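Putative periplasmic protein (Bacteroides vulgatus ATCC 8482, PDB 3DUE) is of unknown function but, as a PepSY-like protein related to putative beta-lactamase inhibitors, possibly acts as an inhibitor in the bacterial periplasm. Local coordinates at residues A33-E36 against D41-Y44. Numbering follows the deposited sequence.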
ATOM      1  N   ALA A  33      -2.610  -6.106  13.791  1.00 21.94           N
ATOM      2  CA  ALA A  33      -3.646  -5.796  12.831  1.00 22.66           C
ATOM      3  C   ALA A  33      -4.801  -5.143  13.562  1.00 22.66           C
ATOM      4  O   ALA A  33      -5.111  -5.515  14.704  1.00 21.26           O
ATOM      5  CB  ALA A  33      -4.118  -7.062  12.095  1.00 19.63           C
ATOM      6  N   LYS A  34      -5.439  -4.197  12.879  1.00 24.48           N
ATOM      7  CA  LYS A  34      -6.571  -3.475  13.422  1.00 25.15           C
ATOM      8  C   LYS A  34      -7.554  -3.059  12.346  1.00 24.69           C
ATOM      9  O   LYS A  34      -7.261  -3.061  11.143  1.00 23.74           O
ATOM     10  CB  LYS A  34      -6.130  -2.186  14.174  1.00 26.38           C
ATOM     11  CG  LYS A  34      -5.512  -1.126  13.264  1.00 27.67           C
ATOM     12  CD  LYS A  34      -5.100   0.151  13.991  1.00 27.95           C
ATOM     13  CE  LYS A  34      -4.365   1.085  12.977  1.00 28.42           C
ATOM     14  NZ  LYS A  34      -3.863   2.376  13.573  1.00 30.61           N
HETATM   15  N   MSE A  35      -8.743  -2.728  12.818  1.00 24.39           N
HETATM   16  CA  MSE A  35      -9.771  -2.174  11.970  0.80 26.55           C
HETATM   17  C   MSE A  35      -9.981  -0.746  12.446  1.00 24.08           C
HETATM   18  O   MSE A  35     -10.013  -0.505  13.637  1.00 23.70           O
HETATM   19  CB  MSE A  35     -11.067  -2.965  12.081  0.80 27.54           C
HETATM   20  CG  MSE A  35     -12.120  -2.450  11.141  0.80 29.67           C
HETATM   21 SE   MSE A  35     -13.823  -3.312  11.427  0.60 33.03          SE
HETATM   22  CE  MSE A  35     -14.001  -2.993  13.419  0.80 30.11           C
ATOM     23  N   GLU A  36     -10.095   0.185  11.491  1.00 24.30           N
ATOM     24  CA  GLU A  36     -10.288   1.618  11.737  1.00 24.05           C
ATOM     25  C   GLU A  36     -11.631   2.054  11.127  1.00 25.83           C
ATOM     26  O   GLU A  36     -12.137   1.404  10.226  1.00 23.46           O
ATOM     27  CB  GLU A  36      -9.175   2.451  11.045  1.00 25.67           C
ATOM     28  CG  GLU A  36      -7.774   2.456  11.641  1.00 26.61           C
ATOM     29  CD  GLU A  36      -7.496   3.461  12.776  1.00 31.31           C
ATOM     30  OE1 GLU A  36      -8.452   4.090  13.345  1.00 30.73           O
ATOM     31  OE2 GLU A  36      -6.279   3.619  13.106  1.00 32.75           O
ATOM     32  N   ASP A  41     -16.883   4.617   6.818  1.00 24.67           N
ATOM     33  CA  ASP A  41     -15.898   3.878   6.024  1.00 28.74           C
ATOM     34  C   ASP A  41     -14.962   3.076   6.913  1.00 28.77           C
ATOM     35  O   ASP A  41     -14.358   3.607   7.843  1.00 30.83           O
ATOM     36  CB  ASP A  41     -15.104   4.817   5.125  1.00 31.07           C
ATOM     37  CG  ASP A  41     -15.932   5.344   3.974  1.00 35.12           C
ATOM     38  OD1 ASP A  41     -16.684   4.557   3.343  1.00 37.87           O
ATOM     39  OD2 ASP A  41     -15.859   6.559   3.697  1.00 38.22           O
ATOM     40  N   LYS A  42     -14.856   1.779   6.662  1.00 28.68           N
ATOM     41  CA  LYS A  42     -13.986   0.970   7.479  1.00 27.97           C
ATOM     42  C   LYS A  42     -12.754   0.745   6.683  1.00 27.04           C
ATOM     43  O   LYS A  42     -12.792   0.766   5.432  1.00 25.27           O
ATOM     44  CB  LYS A  42     -14.622  -0.367   7.843  1.00 29.66           C
ATOM     45  CG  LYS A  42     -15.792  -0.273   8.802  1.00 31.66           C
ATOM     46  CD  LYS A  42     -16.480  -1.630   8.912  1.00 32.97           C
ATOM     47  CE  LYS A  42     -17.822  -1.511   9.597  1.00 33.55           C
ATOM     48  NZ  LYS A  42     -18.721  -2.706   9.427  1.00 33.97           N
ATOM     49  N   SER A  43     -11.645   0.610   7.406  1.00 24.40           N
ATOM     50  CA  SER A  43     -10.367   0.279   6.827  1.00 24.31           C
ATOM     51  C   SER A  43      -9.660  -0.696   7.773  1.00 24.25           C
ATOM     52  O   SER A  43      -9.998  -0.797   8.953  1.00 22.72           O
ATOM     53  CB  SER A  43      -9.521   1.497   6.531  1.00 26.45           C
ATOM     54  OG  SER A  43      -9.239   2.226   7.704  1.00 25.90           O
ATOM     55  N   TYR A  44      -8.687  -1.408   7.222  1.00 22.60           N
ATOM     56  CA  TYR A  44      -7.944  -2.416   7.945  1.00 23.07           C
ATOM     57  C   TYR A  44      -6.456  -2.106   7.795  1.00 22.74           C
ATOM     58  O   TYR A  44      -6.058  -1.658   6.727  1.00 23.04           O
ATOM     59  CB  TYR A  44      -8.263  -3.781   7.322  1.00 23.16           C
ATOM     60  CG  TYR A  44      -9.714  -4.140   7.437  1.00 23.59           C
ATOM     61  CD1 TYR A  44     -10.194  -4.773   8.580  1.00 24.15           C
ATOM     62  CD2 TYR A  44     -10.615  -3.844   6.412  1.00 24.27           C
ATOM     63  CE1 TYR A  44     -11.499  -5.075   8.701  1.00 24.20           C
ATOM     64  CE2 TYR A  44     -11.941  -4.170   6.514  1.00 22.93           C
ATOM     65  CZ  TYR A  44     -12.380  -4.775   7.677  1.00 24.63           C
ATOM     66  OH  TYR A  44     -13.692  -5.146   7.824  1.00 24.13           O
TER
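In the beta hairpin built from strands 30-38 and 41-48, Glu36 and Ser43 form an antiparallel hydrogen-bonded pair close to the turn. Glu36 N donates to Ser43 O at 2.7 Å in an almost straight bond (174° at the hydrogen), and Ser43 N returns a bond to Glu36 O at 3.0 Å. One step further from the turn, Met35 and Tyr44 make the neighbouring non-hydrogen-bonded pair, their CA atoms 4.4 Å apart. Weak CA-H...O contacts accompany this close approach, the CA-H groups of Tyr44, Met35 and Lys42 pointing roughly at the carbonyl oxygens of Lys34, Ser43 and Glu36. The antiparallel sheet of this PepSY-like protein continues on both sides: Met35 bonds to Lys6 of strand 6-7, Tyr44 to Phe56 of strand 53-56.

The two faces differ in character. On one, Met35, a selenomethionine with two conformers, runs alongside Tyr44 in the conformer described. With CG anti to the backbone N (chi1 -177°), it lays CG 3.6 Å from Tyr44 CE1. Its SE lies 4.9 Å from the Tyr44 ring centroid, an oblique Met-aromatic contact of uncertain persistence, and 4.0 Å from Lys42 CD. Tyr44 also touches Leu13 and Pro14, next to helix 15-24.

On the Glu36-Ser43 face, Ser43 OG sits 3.3 Å from Glu36 CB, while the glutamate bends at chi2 (-85°). Its carboxylate stands off the sheet, and the extended Lys34 chain leans forward along the strand, bringing NZ to 2.8 Å from Glu36 OE2 in a salt bridge on the anti side.

This face thus carries a Lys34-Glu36 pair bridged within its own strand, whereas apolar and probably Met-aromatic contacts line the Met35-Tyr44 face; the two backbone bonds of the Glu36-Ser43 pair set the register of the strands.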